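Local structure of microcin B17-processing protein McbB (Escherichia coli str. K-12 substr. MG1655, 6GRH) at residues S102-F108 against H144-Y148; L174-R179 against W200-E204. The protein is needed to convert the inactive precursor of the peptide antibiotic microcin B17, McbA, into the active peptide. All coordinates share one frame; numbering follows the deposited sequence. Where two conformers were deposited one is given.

Contact 1: S102-F108 against H144-Y148; sequences SDVPHLF and HLENY
The carboxylate of D103 grips the chain of 144-148 where it turns away from its strand. OD1 of D103 accepts from the backbone N of E146 at 2.9 Å, and OD2 of D103 accepts from the N of N147 at 2.8 Å. Each oxygen uses its syn lone pair; the two successive amides hold both oxygens and fix the carboxylate's rotation. CG of D103 sits between its own N and carbonyl carbon (chi1 66°), which brings the carboxylate across to these amides. A water bridges OD2 of D103 to the carbonyl O of N147, while CD2 of L145 lies 4.0 Å from CG of D103. S102 and H144 form the parallel bridge just before this pair of bonds, at the C-terminal ends of neighbouring strands 97-102 and 139-144 of the mixed sheet; the segments are thus the loops that leave two parallel strands, each leading to a helix. With chi1 at -168°, OG of S102 points opposite its own N and donates to the carbonyl O of H144 at 2.7 Å, from a position tilted out of the carbonyl plane. The same OG accepts from the N of V104 in an ST turn, so one hydroxyl ties both loops. OG of S102 lies at the edge of the H144 ring, as does CG2 of V104, in plane, and F108 turns its own edge toward the imidazole face in an offset edge-to-face pair, planes at 86°. CZ of F108 approaches CD2 of H144 to 3.9 Å. ND1 of H144 is hydrogen-bonded to S171, on strand 167-174. The E146 side chain crosses V104 at about a right angle, with CG1 of V104 3.7 Å from CD of E146, and its carboxylate reaches a salt bridge with R239 of helix 236-254.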
loop_
_atom_site.group_PDB
_atom_site.type_symbol
_atom_site.label_atom_id
_atom_site.label_comp_id
_atom_site.label_asym_id
_atom_site.label_seq_id
_atom_site.Cartn_x
_atom_site.Cartn_y
_atom_site.Cartn_z
ATOM N N SER B 102 11.645 30.391 -8.648
ATOM C CA SER B 102 10.721 30.498 -7.509
ATOM C C SER B 102 9.908 31.754 -7.506
ATOM O O SER B 102 10.320 32.770 -8.073
ATOM C CB SER B 102 11.510 30.417 -6.188
ATOM O OG SER B 102 10.653 30.240 -5.076
ATOM N N ASP B 103 8.760 31.681 -6.844
ATOM C CA ASP B 103 7.961 32.864 -6.520
ATOM C C ASP B 103 8.424 33.546 -5.248
ATOM O O ASP B 103 7.964 34.639 -4.949
ATOM C CB ASP B 103 6.453 32.532 -6.468
ATOM C CG ASP B 103 6.049 31.567 -5.327
ATOM O OD1 ASP B 103 6.896 30.973 -4.625
ATOM O OD2 ASP B 103 4.817 31.362 -5.173
ATOM N N VAL B 104 9.342 32.927 -4.503
ATOM C CA VAL B 104 9.985 33.574 -3.340
ATOM C C VAL B 104 11.518 33.534 -3.492
ATOM O O VAL B 104 12.201 32.986 -2.641
ATOM C CB VAL B 104 9.530 32.954 -1.975
ATOM C CG1 VAL B 104 8.071 33.274 -1.700
ATOM C CG2 VAL B 104 9.752 31.448 -1.906
ATOM N N PRO B 105 12.062 34.143 -4.573
ATOM C CA PRO B 105 13.514 34.068 -4.781
ATOM C C PRO B 105 14.342 34.634 -3.641
ATOM O O PRO B 105 15.448 34.167 -3.425
ATOM C CB PRO B 105 13.736 34.883 -6.057
ATOM C CG PRO B 105 12.581 35.831 -6.104
ATOM C CD PRO B 105 11.415 35.037 -5.554
ATOM N N HIS B 106 13.825 35.646 -2.941
ATOM C CA HIS B 106 14.488 36.188 -1.735
ATOM C C HIS B 106 14.823 35.147 -0.631
ATOM O O HIS B 106 15.822 35.296 0.050
ATOM C CB HIS B 106 13.702 37.383 -1.151
ATOM C CG HIS B 106 12.254 37.089 -0.885
ATOM N ND1 HIS B 106 11.323 36.922 -1.894
ATOM C CD2 HIS B 106 11.579 36.925 0.279
ATOM C CE1 HIS B 106 10.138 36.684 -1.363
ATOM N NE2 HIS B 106 10.267 36.682 -0.046
ATOM N N LEU B 107 14.030 34.075 -0.500
ATOM C CA LEU B 107 14.351 32.959 0.415
ATOM C C LEU B 107 15.698 32.307 0.081
ATOM O O LEU B 107 16.329 31.714 0.944
ATOM C CB LEU B 107 13.233 31.889 0.415
ATOM C CG LEU B 107 13.459 30.552 1.163
ATOM C CD1 LEU B 107 13.663 30.808 2.668
ATOM C CD2 LEU B 107 12.306 29.551 0.901
ATOM N N PHE B 108 16.134 32.431 -1.173
ATOM C CA PHE B 108 17.359 31.810 -1.654
ATOM C C PHE B 108 18.468 32.800 -1.949
ATOM O O PHE B 108 19.434 32.428 -2.595
ATOM C CB PHE B 108 17.064 31.042 -2.933
ATOM C CG PHE B 108 16.029 29.993 -2.766
ATOM C CD1 PHE B 108 14.731 30.216 -3.174
ATOM C CD2 PHE B 108 16.352 28.789 -2.176
ATOM C CE1 PHE B 108 13.764 29.222 -3.035
ATOM C CE2 PHE B 108 15.396 27.791 -2.036
ATOM C CZ PHE B 108 14.095 28.017 -2.461
ATOM N N HIS B 144 10.308 26.026 -7.083
ATOM C CA HIS B 144 9.781 26.061 -5.730
ATOM C C HIS B 144 8.695 27.124 -5.676
ATOM O O HIS B 144 8.963 28.290 -5.949
ATOM C CB HIS B 144 10.882 26.350 -4.714
ATOM C CG HIS B 144 10.377 26.549 -3.325
ATOM N ND1 HIS B 144 9.898 25.510 -2.563
ATOM C CD2 HIS B 144 10.205 27.668 -2.592
ATOM C CE1 HIS B 144 9.487 25.984 -1.399
ATOM N NE2 HIS B 144 9.696 27.285 -1.376
ATOM N N LEU B 145 7.482 26.715 -5.281
ATOM C CA LEU B 145 6.328 27.609 -5.183
ATOM C C LEU B 145 5.697 27.626 -3.788
ATOM O O LEU B 145 5.275 26.571 -3.289
ATOM C CB LEU B 145 5.264 27.184 -6.193
ATOM C CG LEU B 145 5.696 27.255 -7.658
ATOM C CD1 LEU B 145 4.604 26.724 -8.572
ATOM C CD2 LEU B 145 6.052 28.684 -8.035
ATOM N N GLU B 146 5.652 28.799 -3.158
ATOM C CA GLU B 146 4.786 29.039 -1.996
ATOM C C GLU B 146 3.336 29.241 -2.409
ATOM O O GLU B 146 2.417 28.723 -1.769
ATOM C CB GLU B 146 5.258 30.244 -1.169
ATOM C CG GLU B 146 6.411 29.898 -0.269
ATOM C CD GLU B 146 6.723 30.895 0.837
ATOM O OE1 GLU B 146 5.913 31.792 1.171
ATOM O OE2 GLU B 146 7.809 30.713 1.405
ATOM N N ASN B 147 3.119 29.997 -3.474
ATOM C CA ASN B 147 1.780 30.227 -3.972
ATOM C C ASN B 147 1.600 29.413 -5.248
ATOM O O ASN B 147 1.912 29.859 -6.344
ATOM C CB ASN B 147 1.551 31.708 -4.154
ATOM C CG ASN B 147 1.799 32.467 -2.869
ATOM O OD1 ASN B 147 1.258 32.112 -1.811
ATOM N ND2 ASN B 147 2.658 33.489 -2.932
ATOM N N TYR B 148 1.085 28.202 -5.071
ATOM C CA TYR B 148 1.014 27.227 -6.151
ATOM C C TYR B 148 -0.086 27.595 -7.164
ATOM O O TYR B 148 -1.148 28.032 -6.796
ATOM C CB TYR B 148 0.742 25.840 -5.577
ATOM C CG TYR B 148 0.588 24.800 -6.630
ATOM C CD1 TYR B 148 1.683 24.109 -7.112
ATOM C CD2 TYR B 148 -0.675 24.524 -7.181
ATOM C CE1 TYR B 148 1.539 23.178 -8.127
ATOM C CE2 TYR B 148 -0.834 23.588 -8.175
ATOM C CZ TYR B 148 0.274 22.916 -8.650
ATOM O OH TYR B 148 0.106 21.972 -9.618
HETATM O O HOH W 1 3.233 31.835 -7.236
#

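Contact 2: L174-R179 against W200-E204; sequences LKESFR and WLSRE. With SO4 (sulfate ion), chain G.
R179 lays its guanidinium on the indole of W200, the planes 26° apart. NH1 of R179 stands over the centre of the ring system, 3.3 Å from CD2 of W200, and CZ lies 4.0 Å from the centroid of the five-membered ring, a cation-pi contact; CD of R179 adds a CH-pi contact to that ring. The arginine chain bends at chi2 (-73°), which folds it over the indole. Electrostatic contacts are looser. E204 lies between K175 and R179 in a salt-bridge network whose two links are both long: NZ of K175 to OE1 of E204 at 4.0 Å, and NH2 of R179 to OE2 of E204 at 3.9 Å. The planes of the E204 carboxylate and R179 guanidinium are nearly perpendicular. A water bridges this link, accepting from NH2 of R179 and donating to OE2 of E204 and to the carbonyl O of L174. A second water accepts from NH1 of R179 and NH1 of R203. Within 174-179, NE of R179 donates, somewhat bent, to OG of S177, which lies tilted out of the guanidinium plane and itself donates to the O of L174 at 2.7 Å. Apolar packing is slight, led by CD2 of L174 against CB of W200 at 3.7 Å. Still on the helix, R203 holds a sulfate, probably from the crystallisation liquor, through NE and NH2, and R199 shares it. The arrangement is that of a beta hairpin, its type II' turn running from L174 to S177, packed against helix 193-204, whose N-terminal end carries the zinc ligands C192, just before it, and C195, in its first turn.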
loop_
_atom_site.group_PDB
_atom_site.type_symbol
_atom_site.label_atom_id
_atom_site.label_comp_id
_atom_site.label_asym_id
_atom_site.label_seq_id
_atom_site.Cartn_x
_atom_site.Cartn_y
_atom_site.Cartn_z
ATOM N N LEU B 174 1.109 21.380 0.470
ATOM C CA LEU B 174 -0.217 20.810 0.346
ATOM C C LEU B 174 -0.650 20.444 1.737
ATOM O O LEU B 174 0.027 19.642 2.389
ATOM C CB LEU B 174 -0.219 19.567 -0.547
ATOM C CG LEU B 174 -1.529 18.758 -0.628
ATOM C CD1 LEU B 174 -2.657 19.616 -1.141
ATOM C CD2 LEU B 174 -1.292 17.538 -1.502
ATOM N N LYS B 175 -1.730 21.086 2.177
ATOM C CA LYS B 175 -2.300 20.934 3.513
ATOM C C LYS B 175 -1.249 21.232 4.586
ATOM O O LYS B 175 -0.790 22.366 4.663
ATOM C CB LYS B 175 -2.969 19.555 3.628
ATOM C CG LYS B 175 -4.161 19.454 2.682
ATOM C CD LYS B 175 -4.977 18.201 2.962
ATOM C CE LYS B 175 -6.253 18.163 2.136
ATOM N NZ LYS B 175 -7.302 17.400 2.870
ATOM N N GLU B 176 -0.811 20.238 5.360
ATOM C CA GLU B 176 0.236 20.466 6.366
ATOM C C GLU B 176 1.578 19.880 5.933
ATOM O O GLU B 176 2.444 19.643 6.782
ATOM C CB GLU B 176 -0.206 19.868 7.704
ATOM C CG GLU B 176 -1.456 20.520 8.254
ATOM C CD GLU B 176 -1.993 19.850 9.509
ATOM O OE1 GLU B 176 -1.955 18.598 9.608
ATOM O OE2 GLU B 176 -2.474 20.593 10.395
ATOM N N SER B 177 1.756 19.618 4.633
ATOM C CA SER B 177 2.982 19.031 4.137
ATOM C C SER B 177 3.760 19.922 3.191
ATOM O O SER B 177 3.191 20.784 2.490
ATOM C CB SER B 177 2.710 17.713 3.429
ATOM O OG SER B 177 2.051 17.941 2.190
ATOM N N PHE B 178 5.057 19.674 3.176
ATOM C CA PHE B 178 5.964 20.173 2.145
ATOM C C PHE B 178 6.257 18.974 1.234
ATOM O O PHE B 178 6.663 17.908 1.686
ATOM C CB PHE B 178 7.212 20.746 2.788
ATOM C CG PHE B 178 8.230 21.264 1.803
ATOM C CD1 PHE B 178 7.864 22.143 0.806
ATOM C CD2 PHE B 178 9.544 20.833 1.868
ATOM C CE1 PHE B 178 8.795 22.606 -0.108
ATOM C CE2 PHE B 178 10.486 21.294 0.964
ATOM C CZ PHE B 178 10.112 22.182 -0.034
ATOM N N ARG B 179 6.025 19.145 -0.055
ATOM C CA ARG B 179 6.218 18.091 -1.052
ATOM C C ARG B 179 7.384 18.402 -1.954
ATOM O O ARG B 179 7.481 19.507 -2.483
ATOM C CB ARG B 179 4.975 17.981 -1.934
ATOM C CG ARG B 179 3.714 17.664 -1.166
ATOM C CD ARG B 179 3.736 16.235 -0.713
ATOM N NE ARG B 179 2.521 15.919 0.038
ATOM C CZ ARG B 179 2.091 14.690 0.321
ATOM N NH1 ARG B 179 2.737 13.604 -0.102
ATOM N NH2 ARG B 179 0.969 14.562 1.011
ATOM N N TRP B 200 -1.170 12.542 -4.773
ATOM C CA TRP B 200 -1.439 13.113 -3.441
ATOM C C TRP B 200 -2.898 13.558 -3.284
ATOM O O TRP B 200 -3.502 13.340 -2.220
ATOM C CB TRP B 200 -0.510 14.283 -3.091
ATOM C CG TRP B 200 0.969 14.060 -3.357
ATOM C CD1 TRP B 200 1.836 14.979 -3.857
ATOM C CD2 TRP B 200 1.735 12.861 -3.153
ATOM N NE1 TRP B 200 3.076 14.439 -3.982
ATOM C CE2 TRP B 200 3.055 13.147 -3.549
ATOM C CE3 TRP B 200 1.436 11.576 -2.662
ATOM C CZ2 TRP B 200 4.083 12.208 -3.481
ATOM C CZ3 TRP B 200 2.460 10.629 -2.600
ATOM C CH2 TRP B 200 3.766 10.951 -3.014
ATOM N N LEU B 201 -3.478 14.158 -4.328
ATOM C CA LEU B 201 -4.891 14.559 -4.262
ATOM C C LEU B 201 -5.852 13.363 -4.081
ATOM O O LEU B 201 -6.817 13.470 -3.312
ATOM C CB LEU B 201 -5.297 15.433 -5.443
ATOM C CG LEU B 201 -4.596 16.794 -5.466
ATOM C CD1 LEU B 201 -4.963 17.531 -6.732
ATOM C CD2 LEU B 201 -4.901 17.664 -4.268
ATOM N N SER B 202 -5.555 12.255 -4.760
ATOM C CA SER B 202 -6.261 10.987 -4.596
ATOM C C SER B 202 -6.164 10.442 -3.174
ATOM O O SER B 202 -7.183 10.111 -2.573
ATOM C CB SER B 202 -5.723 9.937 -5.586
ATOM O OG SER B 202 -4.510 9.327 -5.136
ATOM N N ARG B 203 -4.944 10.349 -2.650
ATOM C CA ARG B 203 -4.714 9.887 -1.262
ATOM C C ARG B 203 -5.449 10.753 -0.231
ATOM O O ARG B 203 -5.914 10.221 0.782
ATOM C CB ARG B 203 -3.221 9.802 -0.922
ATOM C CG ARG B 203 -2.904 9.573 0.567
ATOM C CD ARG B 203 -1.416 9.344 0.815
ATOM N NE ARG B 203 -0.975 8.090 0.189
ATOM C CZ ARG B 203 0.272 7.808 -0.186
ATOM N NH1 ARG B 203 1.264 8.683 -0.019
ATOM N NH2 ARG B 203 0.533 6.631 -0.758
ATOM N N GLU B 204 -5.567 12.061 -0.474
ATOM C CA GLU B 204 -6.277 12.958 0.478
ATOM C C GLU B 204 -7.808 12.860 0.458
ATOM O O GLU B 204 -8.476 13.362 1.377
ATOM C CB GLU B 204 -5.877 14.420 0.273
ATOM C CG GLU B 204 -4.383 14.677 0.415
ATOM C CD GLU B 204 -3.869 14.780 1.839
ATOM O OE1 GLU B 204 -4.594 14.464 2.806
ATOM O OE2 GLU B 204 -2.707 15.203 1.974
HETATM S S SO4 G . -3.102 5.205 -0.879
HETATM O O1 SO4 G . -3.100 5.675 0.525
HETATM O O2 SO4 G . -4.138 4.169 -1.096
HETATM O O3 SO4 G . -3.424 6.357 -1.750
HETATM O O4 SO4 G . -1.774 4.635 -1.169
HETATM O O HOH W 2 -0.650 16.629 2.089
HETATM O O HOH W 3 1.067 11.382 1.222
#

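Overall arrangement
After an N-terminal antiparallel sheet and its helices, strand 97-102 runs into 102-108; contact 1 then closes a loop of 35 intervening residues that includes helix 111-115, strand 122-127 and most of strand 139-144. The chain continues through helix 150-160 and strand 167-174 before contact 2 opens at the following hairpin turn and closes a shorter loop of 20 residues on helix 193-204. The two loops are in series, neither nested nor crossed. Contact 1 joins the ends of two parallel strands of the mixed sheet; contact 2 joins its antiparallel hairpin to helix 193-204, which bears a zinc ligand. Their centres lie 18 Å apart, yet CE1 of H144 packs 3.7 Å from CE1 of F178.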